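Local coordinates for protein alpha-1,6-mannanase (Bacteroides thetaiotaomicron, PDB 4V1S) that probably hydrolyses alpha-1,6 linkages within mannan backbones, as an endo-acting glycoside hydrolase of family 76, at residues A[79-84]-A[142-147]; A[153-158]-A[162-167]; A[200-205]-A[237-242]. One frame throughout, in Å; residues are numbered along the deposited sequence.

Overall arrangement
The three contacts follow one another along a largely helical chain, consistent with the (alpha/alpha)6 barrel of this family. Contacts 1 and 2 share helix 142-159: contact 1 uses its first turns and contact 2 its later ones, with centres about 16 Å apart. Contact 3 lies about 19 Å from contact 1 and about 28 Å from contact 2, centre to centre. Contacts 1 and 3 nevertheless touch, with Asp143 CB 3.8 Å from Cys204 SG, and Ile203 packs on Trp147. Glycerol, probably from the crystallisation liquor, bonds to Asp143 and Trp147 of contact 1; another bonds to Asn201 of contact 3. They may mark a sugar pocket. Contact 2 joins helix 142-159 to helix 162-177.

Contact 1 of 3, residues A[79-84]-A[142-147]; sequences SFIWGN and YDENGW
Trp82 and Glu144 bring the backbones together, with their CA atoms 6.9 Å apart, where the first turn of helix 81-97 faces the first turns of helix 142-159. These helices belong to the barrel of helical hairpins expected of glycoside hydrolase family 76. The main contact is a T-shaped (edge-to-face) tryptophan pair. The edge of Trp82 is turned toward the face of Trp147, and the planes make an angle of 63°. NE1 of Trp82 stands over the outer part of the six-membered ring and comes within 3.3 Å of CH2 of Trp147. CG of Trp82 is trans to its own backbone N (chi1 -166°), which carries the indole across to the other helix although CB does not point there. Within its own helix, Trp147 has the carbonyl O of Asp143 at its ring edge, in plane. NE1 of Trp147 and OD2 of Asp143 both bond to a bound glycerol, which may mark part of a sugar pocket. With an alanine in place of Trp147, the edge of Trp82 would probably lose the face it rests on, and a gap would open beside the glycerol. Ile81 makes the second contact. Its CG2 methyl lies against the carboxylate of Glu144, 3.4 Å from OE1. The other oxygen, OE2, bonds to OG1 of Thr129, whose backbone also bonds to that of Ile81. A water completes the link: it donates to OE2 of Glu144 at 2.8 Å and accepts from the backbone N of Trp82 at 3.0 Å.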
ATOM      1  N   SER A  79      -4.848  16.848  -3.867  1.00 12.01           N
ATOM      2  CA  SER A  79      -3.932  15.806  -3.411  1.00 11.97           C
ATOM      3  C   SER A  79      -3.324  14.983  -4.535  1.00 11.83           C
ATOM      4  O   SER A  79      -3.950  14.704  -5.571  1.00 12.31           O
ATOM      5  CB  SER A  79      -4.660  14.862  -2.469  1.00 12.37           C
ATOM      6  OG  SER A  79      -5.807  14.269  -3.080  1.00 12.81           O
ATOM      7  N   PHE A  80      -2.072  14.593  -4.326  1.00 13.40           N
ATOM      8  CA  PHE A  80      -1.473  13.543  -5.109  1.00 11.97           C
ATOM      9  C   PHE A  80      -2.256  12.259  -4.891  1.00 11.05           C
ATOM     10  O   PHE A  80      -2.978  12.108  -3.914  1.00 11.46           O
ATOM     11  CB  PHE A  80      -0.023  13.336  -4.716  1.00 13.32           C
ATOM     12  CG  PHE A  80       0.864  14.521  -5.007  1.00 14.90           C
ATOM     13  CD1 PHE A  80       1.197  14.851  -6.303  1.00 16.19           C
ATOM     14  CD2 PHE A  80       1.382  15.295  -3.978  1.00 14.53           C
ATOM     15  CE1 PHE A  80       1.992  15.937  -6.587  1.00 18.12           C
ATOM     16  CE2 PHE A  80       2.204  16.373  -4.253  1.00 16.51           C
ATOM     17  CZ  PHE A  80       2.508  16.688  -5.566  1.00 17.15           C
ATOM     18  N   ILE A  81      -2.125  11.334  -5.828  1.00  9.97           N
ATOM     19  CA  ILE A  81      -2.947  10.138  -5.798  1.00 10.76           C
ATOM     20  C   ILE A  81      -2.728   9.305  -4.513  1.00 11.72           C
ATOM     21  O   ILE A  81      -3.681   8.683  -3.978  1.00 10.99           O
ATOM     22  CB  ILE A  81      -2.755   9.310  -7.093  1.00 10.26           C
ATOM     23  CG1 ILE A  81      -3.879   8.307  -7.262  1.00 11.68           C
ATOM     24  CG2 ILE A  81      -1.396   8.615  -7.127  1.00 11.66           C
ATOM     25  CD1 ILE A  81      -3.844   7.598  -8.603  1.00 13.59           C
ATOM     26  N   TRP A  82      -1.491   9.304  -4.006  1.00 10.75           N
ATOM     27  CA  TRP A  82      -1.112   8.333  -2.942  1.00 10.59           C
ATOM     28  C   TRP A  82      -2.073   8.337  -1.736  1.00 12.24           C
ATOM     29  O   TRP A  82      -2.534   7.301  -1.311  1.00 10.84           O
ATOM     30  CB  TRP A  82       0.317   8.651  -2.483  1.00 13.12           C
ATOM     31  CG  TRP A  82       0.981   7.609  -1.678  1.00 13.07           C
ATOM     32  CD1 TRP A  82       0.449   6.476  -1.158  1.00 13.18           C
ATOM     33  CD2 TRP A  82       2.331   7.661  -1.247  1.00 12.50           C
ATOM     34  NE1 TRP A  82       1.413   5.777  -0.452  1.00 12.68           N
ATOM     35  CE2 TRP A  82       2.578   6.493  -0.485  1.00 11.55           C
ATOM     36  CE3 TRP A  82       3.362   8.587  -1.420  1.00 13.86           C
ATOM     37  CZ2 TRP A  82       3.803   6.236   0.094  1.00 13.48           C
ATOM     38  CZ3 TRP A  82       4.601   8.300  -0.876  1.00 14.79           C
ATOM     39  CH2 TRP A  82       4.801   7.153  -0.109  1.00 14.89           C
ATOM     40  N   GLY A  83      -2.360   9.514  -1.164  1.00  9.98           N
ATOM     41  CA  GLY A  83      -3.211   9.557   0.028  1.00 11.28           C
ATOM     42  C   GLY A  83      -4.599   9.026  -0.224  1.00 11.68           C
ATOM     43  O   GLY A  83      -5.218   8.469   0.660  1.00 11.97           O
ATOM     44  N   ASN A  84      -5.083   9.200  -1.463  1.00 10.71           N
ATOM     45  CA  ASN A  84      -6.358   8.661  -1.858  1.00 11.36           C
ATOM     46  C   ASN A  84      -6.368   7.156  -1.958  1.00 10.99           C
ATOM     47  O   ASN A  84      -7.421   6.528  -1.810  1.00  9.89           O
ATOM     48  CB  ASN A  84      -6.781   9.227  -3.233  1.00 11.71           C
ATOM     49  CG  ASN A  84      -6.949  10.728  -3.197  1.00 11.10           C
ATOM     50  OD1 ASN A  84      -7.985  11.243  -2.786  1.00 11.71           O
ATOM     51  ND2 ASN A  84      -5.902  11.431  -3.538  1.00 12.23           N
ATOM     52  N   TYR A 142       4.992   4.214 -12.203  1.00 10.28           N
ATOM     53  CA  TYR A 142       4.661   2.806 -12.332  1.00  9.74           C
ATOM     54  C   TYR A 142       4.281   2.244 -10.958  1.00 10.62           C
ATOM     55  O   TYR A 142       3.419   1.377 -10.887  1.00 11.64           O
ATOM     56  CB  TYR A 142       5.795   2.021 -13.013  1.00  9.36           C
ATOM     57  CG  TYR A 142       6.075   2.513 -14.415  1.00 11.67           C
ATOM     58  CD1 TYR A 142       5.204   2.233 -15.450  1.00 12.59           C
ATOM     59  CD2 TYR A 142       7.183   3.306 -14.702  1.00 11.93           C
ATOM     60  CE1 TYR A 142       5.446   2.698 -16.750  1.00 11.25           C
ATOM     61  CE2 TYR A 142       7.415   3.772 -15.998  1.00 13.24           C
ATOM     62  CZ  TYR A 142       6.539   3.451 -17.017  1.00 12.22           C
ATOM     63  OH  TYR A 142       6.748   3.889 -18.315  1.00 12.91           O
ATOM     64  N   ASP A 143       4.882   2.761  -9.886  1.00 10.65           N
ATOM     65  CA  ASP A 143       4.514   2.324  -8.549  1.00 10.03           C
ATOM     66  C   ASP A 143       3.094   2.747  -8.155  1.00  9.53           C
ATOM     67  O   ASP A 143       2.323   1.919  -7.680  1.00 10.14           O
ATOM     68  CB  ASP A 143       5.550   2.696  -7.476  1.00 12.05           C
ATOM     69  CG  ASP A 143       5.750   4.190  -7.319  1.00 11.68           C
ATOM     70  OD1 ASP A 143       5.429   4.953  -8.253  1.00 14.17           O
ATOM     71  OD2 ASP A 143       6.266   4.621  -6.257  1.00 16.61           O
ATOM     72  N   GLU A 144       2.738   4.009  -8.411  1.00 10.50           N
ATOM     73  CA  GLU A 144       1.408   4.499  -8.048  1.00 10.69           C
ATOM     74  C   GLU A 144       0.336   3.616  -8.696  1.00 11.21           C
ATOM     75  O   GLU A 144      -0.693   3.320  -8.085  1.00  9.91           O
ATOM     76  CB  GLU A 144       1.197   5.955  -8.475  1.00 11.56           C
ATOM     77  CG  GLU A 144       1.997   6.936  -7.661  1.00 12.09           C
ATOM     78  CD  GLU A 144       1.857   8.380  -8.114  1.00 11.00           C
ATOM     79  OE1 GLU A 144       1.289   8.632  -9.202  1.00 12.78           O
ATOM     80  OE2 GLU A 144       2.390   9.279  -7.380  1.00 13.13           O
ATOM     81  N   ASN A 145       0.585   3.217  -9.941  1.00  9.83           N
ATOM     82  CA  ASN A 145      -0.355   2.348 -10.638  1.00 10.14           C
ATOM     83  C   ASN A 145      -0.505   0.977  -9.988  1.00 10.02           C
ATOM     84  O   ASN A 145      -1.608   0.429  -9.963  1.00 11.04           O
ATOM     85  CB  ASN A 145      -0.056   2.268 -12.156  1.00 11.08           C
ATOM     86  CG  ASN A 145      -0.672   3.454 -12.882  1.00 11.10           C
ATOM     87  OD1 ASN A 145      -1.777   3.369 -13.388  1.00 10.90           O
ATOM     88  ND2 ASN A 145      -0.000   4.599 -12.828  1.00 10.70           N
ATOM     89  N   GLY A 146       0.593   0.436  -9.464  1.00  9.88           N
ATOM     90  CA  GLY A 146       0.572  -0.834  -8.740  1.00  9.95           C
ATOM     91  C   GLY A 146      -0.108  -0.768  -7.395  1.00 10.58           C
ATOM     92  O   GLY A 146      -0.930  -1.615  -7.060  1.00 10.38           O
ATOM     93  N   TRP A 147       0.184   0.283  -6.628  1.00  9.31           N
ATOM     94  CA  TRP A 147      -0.541   0.501  -5.398  1.00  9.50           C
ATOM     95  C   TRP A 147      -2.027   0.551  -5.624  1.00  9.38           C
ATOM     96  O   TRP A 147      -2.821   0.014  -4.847  1.00 11.63           O
ATOM     97  CB  TRP A 147      -0.137   1.849  -4.781  1.00 10.20           C
ATOM     98  CG  TRP A 147       1.172   2.020  -4.016  1.00  9.95           C
ATOM     99  CD1 TRP A 147       2.441   2.225  -4.522  1.00 11.80           C
ATOM    100  CD2 TRP A 147       1.291   2.155  -2.598  1.00 10.13           C
ATOM    101  NE1 TRP A 147       3.331   2.452  -3.499  1.00 11.99           N
ATOM    102  CE2 TRP A 147       2.655   2.434  -2.310  1.00 10.85           C
ATOM    103  CE3 TRP A 147       0.376   2.084  -1.537  1.00 10.98           C
ATOM    104  CZ2 TRP A 147       3.122   2.652  -0.998  1.00 10.66           C
ATOM    105  CZ3 TRP A 147       0.847   2.276  -0.240  1.00 12.84           C
ATOM    106  CH2 TRP A 147       2.206   2.570   0.013  1.00 11.99           C
TER
HETATM  107  O   HOH W   1       1.122  10.267  -5.133  1.00 15.90           O

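Contact 2 of 3, residues A[153-158]-A[162-167]; sequences CDAYLA and NSYLEK
OD1 of Asn162 accepts a bond from a water at 2.8 Å, and the same water lies 3.0 Å from OH of Tyr156. This bridge spans the outer side of a helical hairpin in which helix 142-159 turns back almost at once into helix 162-177. The short segments run nearly antiparallel, at 158°, with axes 8.1 Å apart. The Tyr156 side chain and the Asn162 amide lie side by side and point the same way, with OD1 at the ring edge. Leu165 fills the space against Tyr156. Its CD2 methyl sits over the middle of the Tyr156 ring in a CH-pi contact, 4.0 Å from the centroid. Its CB reaches CD1 of Tyr156 at 3.6 Å. CG of Tyr156 lies opposite the backbone N (chi1 172°), and this swings the ring across Leu165, one face against its CD2 methyl. Tyr164 is buried, and its ring also meets Phe110 of helix 99-114. Leu165 reaches Leu215 of helix 202-219. The carbonyl O of Ala155 lies at the edge of the Tyr164 ring, and CB of Ala155 touches CD2 of Tyr164 at 3.6 Å.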
ATOM      1  N   CYS A 153      -8.206  -4.431  -7.191  1.00 10.54           N
ATOM      2  CA  CYS A 153      -8.427  -5.876  -7.118  1.00 13.22           C
ATOM      3  C   CYS A 153      -9.234  -6.204  -5.873  1.00 13.66           C
ATOM      4  O   CYS A 153     -10.201  -6.971  -5.930  1.00 13.91           O
ATOM      5  CB  CYS A 153      -7.112  -6.665  -7.090  1.00 14.45           C
ATOM      6  SG  CYS A 153      -6.192  -6.731  -8.624  1.00 14.54           S
ATOM      7  N   ASP A 154      -8.832  -5.642  -4.736  1.00 11.64           N
ATOM      8  CA  ASP A 154      -9.549  -5.911  -3.494  1.00 12.67           C
ATOM      9  C   ASP A 154     -10.987  -5.357  -3.527  1.00 13.47           C
ATOM     10  O   ASP A 154     -11.904  -5.980  -2.988  1.00 13.91           O
ATOM     11  CB  ASP A 154      -8.750  -5.348  -2.303  1.00 11.81           C
ATOM     12  CG  ASP A 154      -7.489  -6.164  -2.026  1.00 13.85           C
ATOM     13  OD1 ASP A 154      -7.482  -7.361  -2.355  1.00 18.56           O
ATOM     14  OD2 ASP A 154      -6.516  -5.625  -1.457  1.00 15.31           O
ATOM     15  N   ALA A 155     -11.172  -4.204  -4.176  1.00 13.43           N
ATOM     16  CA  ALA A 155     -12.491  -3.609  -4.326  1.00 12.39           C
ATOM     17  C   ALA A 155     -13.404  -4.522  -5.162  1.00 13.62           C
ATOM     18  O   ALA A 155     -14.584  -4.731  -4.832  1.00 15.19           O
ATOM     19  CB  ALA A 155     -12.404  -2.223  -4.945  1.00 15.03           C
ATOM     20  N   TYR A 156     -12.853  -5.050  -6.245  1.00 14.71           N
ATOM     21  CA  TYR A 156     -13.564  -6.056  -7.043  1.00 15.28           C
ATOM     22  C   TYR A 156     -13.902  -7.320  -6.232  1.00 14.72           C
ATOM     23  O   TYR A 156     -15.016  -7.820  -6.285  1.00 16.30           O
ATOM     24  CB  TYR A 156     -12.747  -6.444  -8.300  1.00 14.13           C
ATOM     25  CG  TYR A 156     -13.357  -7.619  -9.029  1.00 14.66           C
ATOM     26  CD1 TYR A 156     -14.486  -7.462  -9.811  1.00 15.98           C
ATOM     27  CD2 TYR A 156     -12.853  -8.890  -8.861  1.00 17.18           C
ATOM     28  CE1 TYR A 156     -15.079  -8.556 -10.436  1.00 18.15           C
ATOM     29  CE2 TYR A 156     -13.430  -9.972  -9.479  1.00 20.20           C
ATOM     30  CZ  TYR A 156     -14.547  -9.804 -10.259  1.00 20.40           C
ATOM     31  OH  TYR A 156     -15.083 -10.913 -10.884  1.00 26.86           O
ATOM     32  N   LEU A 157     -12.945  -7.846  -5.482  1.00 13.20           N
ATOM     33  CA  LEU A 157     -13.233  -9.020  -4.687  1.00 15.87           C
ATOM     34  C   LEU A 157     -14.372  -8.777  -3.699  1.00 15.65           C
ATOM     35  O   LEU A 157     -15.154  -9.669  -3.435  1.00 19.54           O
ATOM     36  CB  LEU A 157     -11.984  -9.514  -3.975  1.00 15.49           C
ATOM     37  CG  LEU A 157     -10.898 -10.137  -4.856  1.00 18.15           C
ATOM     38  CD1 LEU A 157      -9.628 -10.319  -4.040  1.00 23.62           C
ATOM     39  CD2 LEU A 157     -11.331 -11.474  -5.432  1.00 21.05           C
ATOM     40  N   ALA A 158     -14.432  -7.565  -3.151  1.00 13.47           N
ATOM     41  CA  ALA A 158     -15.429  -7.201  -2.129  1.00 14.68           C
ATOM     42  C   ALA A 158     -16.835  -6.968  -2.693  1.00 14.81           C
ATOM     43  O   ALA A 158     -17.829  -7.167  -1.987  1.00 17.77           O
ATOM     44  CB  ALA A 158     -14.977  -5.963  -1.360  1.00 15.97           C
ATOM     45  N   ASN A 162     -17.625  -4.859 -11.986  1.00 14.89           N
ATOM     46  CA  ASN A 162     -16.721  -5.087 -13.124  1.00 17.42           C
ATOM     47  C   ASN A 162     -15.882  -3.863 -13.497  1.00 14.67           C
ATOM     48  O   ASN A 162     -14.744  -4.021 -13.969  1.00 15.36           O
ATOM     49  CB  ASN A 162     -17.490  -5.642 -14.337  1.00 19.30           C
ATOM     50  CG  ASN A 162     -17.787  -7.166 -14.207  1.00 24.95           C
ATOM     51  OD1 ASN A 162     -17.234  -7.853 -13.336  1.00 27.80           O
ATOM     52  ND2 ASN A 162     -18.629  -7.697 -15.107  1.00 25.59           N
ATOM     53  N   SER A 163     -16.407  -2.660 -13.257  1.00 14.77           N
ATOM     54  CA  SER A 163     -15.651  -1.444 -13.569  1.00 15.73           C
ATOM     55  C   SER A 163     -14.381  -1.354 -12.708  1.00 13.06           C
ATOM     56  O   SER A 163     -13.356  -0.893 -13.187  1.00 15.37           O
ATOM     57  CB  SER A 163     -16.520  -0.189 -13.452  1.00 20.20           C
ATOM     58  OG  SER A 163     -16.828   0.118 -12.112  1.00 25.42           O
ATOM     59  N   TYR A 164     -14.450  -1.817 -11.459  1.00 12.67           N
ATOM     60  CA  TYR A 164     -13.264  -1.823 -10.594  1.00 13.64           C
ATOM     61  C   TYR A 164     -12.184  -2.762 -11.162  1.00 13.05           C
ATOM     62  O   TYR A 164     -11.004  -2.411 -11.211  1.00 14.95           O
ATOM     63  CB  TYR A 164     -13.608  -2.253  -9.157  1.00 13.38           C
ATOM     64  CG  TYR A 164     -14.625  -1.388  -8.420  1.00 13.68           C
ATOM     65  CD1 TYR A 164     -15.025  -0.133  -8.875  1.00 15.96           C
ATOM     66  CD2 TYR A 164     -15.197  -1.855  -7.257  1.00 14.20           C
ATOM     67  CE1 TYR A 164     -15.961   0.629  -8.151  1.00 15.95           C
ATOM     68  CE2 TYR A 164     -16.107  -1.117  -6.540  1.00 14.79           C
ATOM     69  CZ  TYR A 164     -16.477   0.131  -6.979  1.00 15.93           C
ATOM     70  OH  TYR A 164     -17.388   0.847  -6.254  1.00 16.38           O
ATOM     71  N   LEU A 165     -12.616  -3.944 -11.632  1.00 13.35           N
ATOM     72  CA  LEU A 165     -11.678  -4.902 -12.213  1.00 13.89           C
ATOM     73  C   LEU A 165     -11.065  -4.391 -13.533  1.00 12.40           C
ATOM     74  O   LEU A 165      -9.892  -4.609 -13.786  1.00 13.61           O
ATOM     75  CB  LEU A 165     -12.385  -6.242 -12.430  1.00 17.10           C
ATOM     76  CG  LEU A 165     -11.463  -7.354 -12.919  1.00 21.78           C
ATOM     77  CD1 LEU A 165     -10.357  -7.647 -11.896  1.00 25.18           C
ATOM     78  CD2 LEU A 165     -12.258  -8.596 -13.242  1.00 26.34           C
ATOM     79  N   GLU A 166     -11.861  -3.714 -14.348  1.00 13.51           N
ATOM     80  CA  GLU A 166     -11.371  -3.144 -15.598  1.00 15.30           C
ATOM     81  C   GLU A 166     -10.207  -2.186 -15.320  1.00 12.08           C
ATOM     82  O   GLU A 166      -9.167  -2.235 -15.970  1.00 13.56           O
ATOM     83  CB  GLU A 166     -12.507  -2.426 -16.321  1.00 18.53           C
ATOM     84  CG  GLU A 166     -12.147  -1.681 -17.582  1.00 27.51           C
ATOM     85  CD  GLU A 166     -13.387  -1.158 -18.314  1.00 43.00           C
ATOM     86  OE1 GLU A 166     -14.522  -1.272 -17.774  1.00 56.19           O
ATOM     87  OE2 GLU A 166     -13.224  -0.634 -19.437  1.00 62.40           O
ATOM     88  N   LYS A 167     -10.386  -1.315 -14.328  1.00 12.03           N
ATOM     89  CA  LYS A 167      -9.330  -0.360 -13.990  1.00 11.92           C
ATOM     90  C   LYS A 167      -8.161  -1.067 -13.282  1.00 11.19           C
ATOM     91  O   LYS A 167      -7.024  -0.641 -13.440  1.00 11.82           O
ATOM     92  CB  LYS A 167      -9.845   0.813 -13.171  1.00 14.21           C
ATOM     93  CG  LYS A 167     -10.706   1.777 -13.963  1.00 16.17           C
ATOM     94  CD  LYS A 167      -9.891   2.613 -14.918  1.00 17.35           C
ATOM     95  CE  LYS A 167     -10.732   3.646 -15.641  1.00 17.94           C
ATOM     96  NZ  LYS A 167     -11.762   3.071 -16.538  1.00 25.78           N
TER
HETATM   97  O   HOH W   2     -16.066 -10.421 -13.624  1.00 52.05           O

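Contact 3 of 3, residues A[200-205]-A[237-242]; sequences KNTICS and ENLLDK
Leu239 gives the most surface to this contact, and Thr202 and Lys200 answer it. Thr202 opens helix 202-219, straight after strand 199-201, and its CA is 6.8 Å from that of Leu239. The two side chains pass each other in opposite directions. OG1 of Thr202 does the touching: it lies 3.2 Å from CD1 of Leu239 and 3.5 Å from CB of Leu239. This is a buried polar atom against a leucine, and its bond goes to a third strand, to the carbonyl O of Trp248. OG1 lies opposite the carbonyl carbon of Thr202 (chi1 -58°), a setting that serves both the leucine and the Trp248 carbonyl. CD1 of Leu239 also rests over the backbone just ahead of the helix. It is 4.4 Å from the carbonyl O of Lys200 and 3.9 Å from the backbone N of Thr202. CB of Lys200 points toward Leu239, but the long chain then leads away. Its buried ammonium pairs with Asp180 and bonds to the carbonyl groups of Val182, Gly185 and Gly186. Four oxygens therefore fix NZ and are likely to stabilise its charge. Asn201, at the N-cap position, makes no capping bond with its side chain; its OD1 meets Gln199 and a bound glycerol. The contact closes the open end of the helical hairpin, where helix 202-219 begins and helix 222-239 ends. Strand 246-252 bonds to both segments through its backbone, Trp234 packs on Lys200 and Leu239, and Asn266 of helix 264-281 touches Thr202.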
ATOM      1  N   LYS A 200      15.482   1.973 -11.617  1.00 13.86           N
ATOM      2  CA  LYS A 200      14.488   0.923 -11.411  1.00 12.46           C
ATOM      3  C   LYS A 200      14.441   0.592  -9.928  1.00 12.87           C
ATOM      4  O   LYS A 200      15.459   0.547  -9.255  1.00 16.48           O
ATOM      5  CB  LYS A 200      14.788  -0.320 -12.273  1.00 14.27           C
ATOM      6  CG  LYS A 200      14.690  -0.010 -13.754  1.00 14.97           C
ATOM      7  CD  LYS A 200      14.747  -1.258 -14.597  1.00 14.73           C
ATOM      8  CE  LYS A 200      14.330  -0.977 -16.040  1.00 13.90           C
ATOM      9  NZ  LYS A 200      14.126  -2.247 -16.801  1.00 15.13           N
ATOM     10  N   ASN A 201      13.234   0.378  -9.426  1.00 11.55           N
ATOM     11  CA  ASN A 201      12.941   0.520  -7.991  1.00 13.19           C
ATOM     12  C   ASN A 201      12.224  -0.705  -7.418  1.00 11.60           C
ATOM     13  O   ASN A 201      11.335  -1.289  -8.045  1.00 11.17           O
ATOM     14  CB  ASN A 201      12.081   1.791  -7.755  1.00 13.74           C
ATOM     15  CG  ASN A 201      12.808   3.052  -8.158  1.00 14.36           C
ATOM     16  OD1 ASN A 201      13.130   3.912  -7.315  1.00 19.33           O
ATOM     17  ND2 ASN A 201      13.112   3.154  -9.437  1.00 13.58           N
ATOM     18  N   THR A 202      12.657  -1.103  -6.229  1.00 10.61           N
ATOM     19  CA  THR A 202      12.068  -2.213  -5.551  1.00 11.46           C
ATOM     20  C   THR A 202      10.562  -2.038  -5.408  1.00 11.42           C
ATOM     21  O   THR A 202       9.831  -2.987  -5.632  1.00 12.05           O
ATOM     22  CB  THR A 202      12.705  -2.400  -4.168  1.00 13.68           C
ATOM     23  OG1 THR A 202      14.109  -2.600  -4.337  1.00 14.81           O
ATOM     24  CG2 THR A 202      12.079  -3.588  -3.462  1.00 13.38           C
ATOM     25  N   ILE A 203      10.110  -0.838  -5.073  1.00 11.04           N
ATOM     26  CA  ILE A 203       8.677  -0.660  -4.830  1.00 10.52           C
ATOM     27  C   ILE A 203       7.891  -0.967  -6.104  1.00 11.16           C
ATOM     28  O   ILE A 203       6.817  -1.564  -6.032  1.00 11.35           O
ATOM     29  CB  ILE A 203       8.302   0.708  -4.231  1.00 11.30           C
ATOM     30  CG1 ILE A 203       6.812   0.737  -3.835  1.00 11.04           C
ATOM     31  CG2 ILE A 203       8.658   1.859  -5.163  1.00 12.30           C
ATOM     32  CD1 ILE A 203       6.427  -0.293  -2.784  1.00 12.31           C
ATOM     33  N   CYS A 204       8.424  -0.572  -7.260  1.00 10.42           N
ATOM     34  CA  CYS A 204       7.782  -0.902  -8.518  1.00 10.16           C
ATOM     35  C   CYS A 204       7.711  -2.413  -8.763  1.00 10.89           C
ATOM     36  O   CYS A 204       6.654  -2.898  -9.139  1.00 11.29           O
ATOM     37  CB  CYS A 204       8.484  -0.203  -9.672  1.00 12.86           C
ATOM     38  SG  CYS A 204       8.509   1.579  -9.492  1.00 13.57           S
ATOM     39  N   SER A 205       8.811  -3.145  -8.526  1.00 10.15           N
ATOM     40  CA  SER A 205       8.753  -4.601  -8.547  1.00 12.01           C
ATOM     41  C   SER A 205       7.653  -5.127  -7.637  1.00 12.71           C
ATOM     42  O   SER A 205       6.829  -5.944  -8.039  1.00 11.69           O
ATOM     43  CB  SER A 205      10.066  -5.226  -8.080  1.00 12.89           C
ATOM     44  OG  SER A 205      11.104  -5.071  -9.043  1.00 13.76           O
ATOM     45  N   GLU A 237      17.792 -10.959  -7.407  1.00 17.94           N
ATOM     46  CA  GLU A 237      19.167 -10.970  -7.928  1.00 18.62           C
ATOM     47  C   GLU A 237      19.855  -9.605  -7.746  1.00 16.98           C
ATOM     48  O   GLU A 237      21.072  -9.548  -7.524  1.00 23.37           O
ATOM     49  CB  GLU A 237      19.139 -11.373  -9.400  1.00 20.99           C
ATOM     50  CG  GLU A 237      20.470 -11.309 -10.119  1.00 30.71           C
ATOM     51  CD  GLU A 237      21.510 -12.291  -9.588  1.00 31.48           C
ATOM     52  OE1 GLU A 237      21.123 -13.285  -8.931  1.00 46.18           O
ATOM     53  OE2 GLU A 237      22.675 -12.055  -9.821  1.00 52.56           O
ATOM     54  N   ASN A 238      19.064  -8.516  -7.814  1.00 15.82           N
ATOM     55  CA  ASN A 238      19.617  -7.150  -7.856  1.00 16.31           C
ATOM     56  C   ASN A 238      19.421  -6.279  -6.624  1.00 15.24           C
ATOM     57  O   ASN A 238      20.239  -5.392  -6.371  1.00 18.10           O
ATOM     58  CB  ASN A 238      19.044  -6.408  -9.070  1.00 16.86           C
ATOM     59  CG  ASN A 238      19.607  -6.942 -10.361  1.00 17.59           C
ATOM     60  OD1 ASN A 238      20.702  -6.565 -10.742  1.00 24.56           O
ATOM     61  ND2 ASN A 238      18.887  -7.857 -11.016  1.00 16.25           N
ATOM     62  N   LEU A 239      18.315  -6.486  -5.896  1.00 15.24           N
ATOM     63  CA  LEU A 239      17.961  -5.565  -4.836  1.00 14.52           C
ATOM     64  C   LEU A 239      17.756  -6.178  -3.450  1.00 15.79           C
ATOM     65  O   LEU A 239      17.427  -5.462  -2.507  1.00 16.94           O
ATOM     66  CB  LEU A 239      16.743  -4.728  -5.238  1.00 15.70           C
ATOM     67  CG  LEU A 239      17.005  -3.787  -6.414  1.00 16.05           C
ATOM     68  CD1 LEU A 239      15.715  -3.312  -7.066  1.00 18.29           C
ATOM     69  CD2 LEU A 239      17.871  -2.607  -5.947  1.00 17.00           C
ATOM     70  N   LEU A 240      17.968  -7.481  -3.325  1.00 16.79           N
ATOM     71  CA  LEU A 240      17.876  -8.152  -2.023  1.00 16.63           C
ATOM     72  C   LEU A 240      19.252  -8.247  -1.392  1.00 17.26           C
ATOM     73  O   LEU A 240      20.190  -8.744  -2.017  1.00 18.78           O
ATOM     74  CB  LEU A 240      17.276  -9.535  -2.175  1.00 18.25           C
ATOM     75  CG  LEU A 240      17.138 -10.407  -0.913  1.00 19.15           C
ATOM     76  CD1 LEU A 240      16.111  -9.820   0.021  1.00 18.55           C
ATOM     77  CD2 LEU A 240      16.738 -11.813  -1.293  1.00 20.62           C
ATOM     78  N   ASP A 241      19.357  -7.775  -0.156  1.00 16.97           N
ATOM     79  CA  ASP A 241      20.577  -7.884   0.613  1.00 18.14           C
ATOM     80  C   ASP A 241      20.576  -9.251   1.289  1.00 18.84           C
ATOM     81  O   ASP A 241      19.795  -9.501   2.203  1.00 18.08           O
ATOM     82  CB  ASP A 241      20.622  -6.769   1.660  1.00 17.93           C
ATOM     83  CG  ASP A 241      21.947  -6.711   2.414  1.00 18.36           C
ATOM     84  OD1 ASP A 241      22.708  -7.712   2.384  1.00 21.86           O
ATOM     85  OD2 ASP A 241      22.217  -5.660   3.046  1.00 18.48           O
ATOM     86  N   LYS A 242      21.457 -10.134   0.834  1.00 18.95           N
ATOM     87  CA  LYS A 242      21.527 -11.489   1.370  1.00 21.91           C
ATOM     88  C   LYS A 242      21.959 -11.535   2.831  1.00 22.21           C
ATOM     89  O   LYS A 242      21.703 -12.524   3.505  1.00 26.14           O
ATOM     90  CB  LYS A 242      22.496 -12.337   0.534  1.00 26.64           C
TER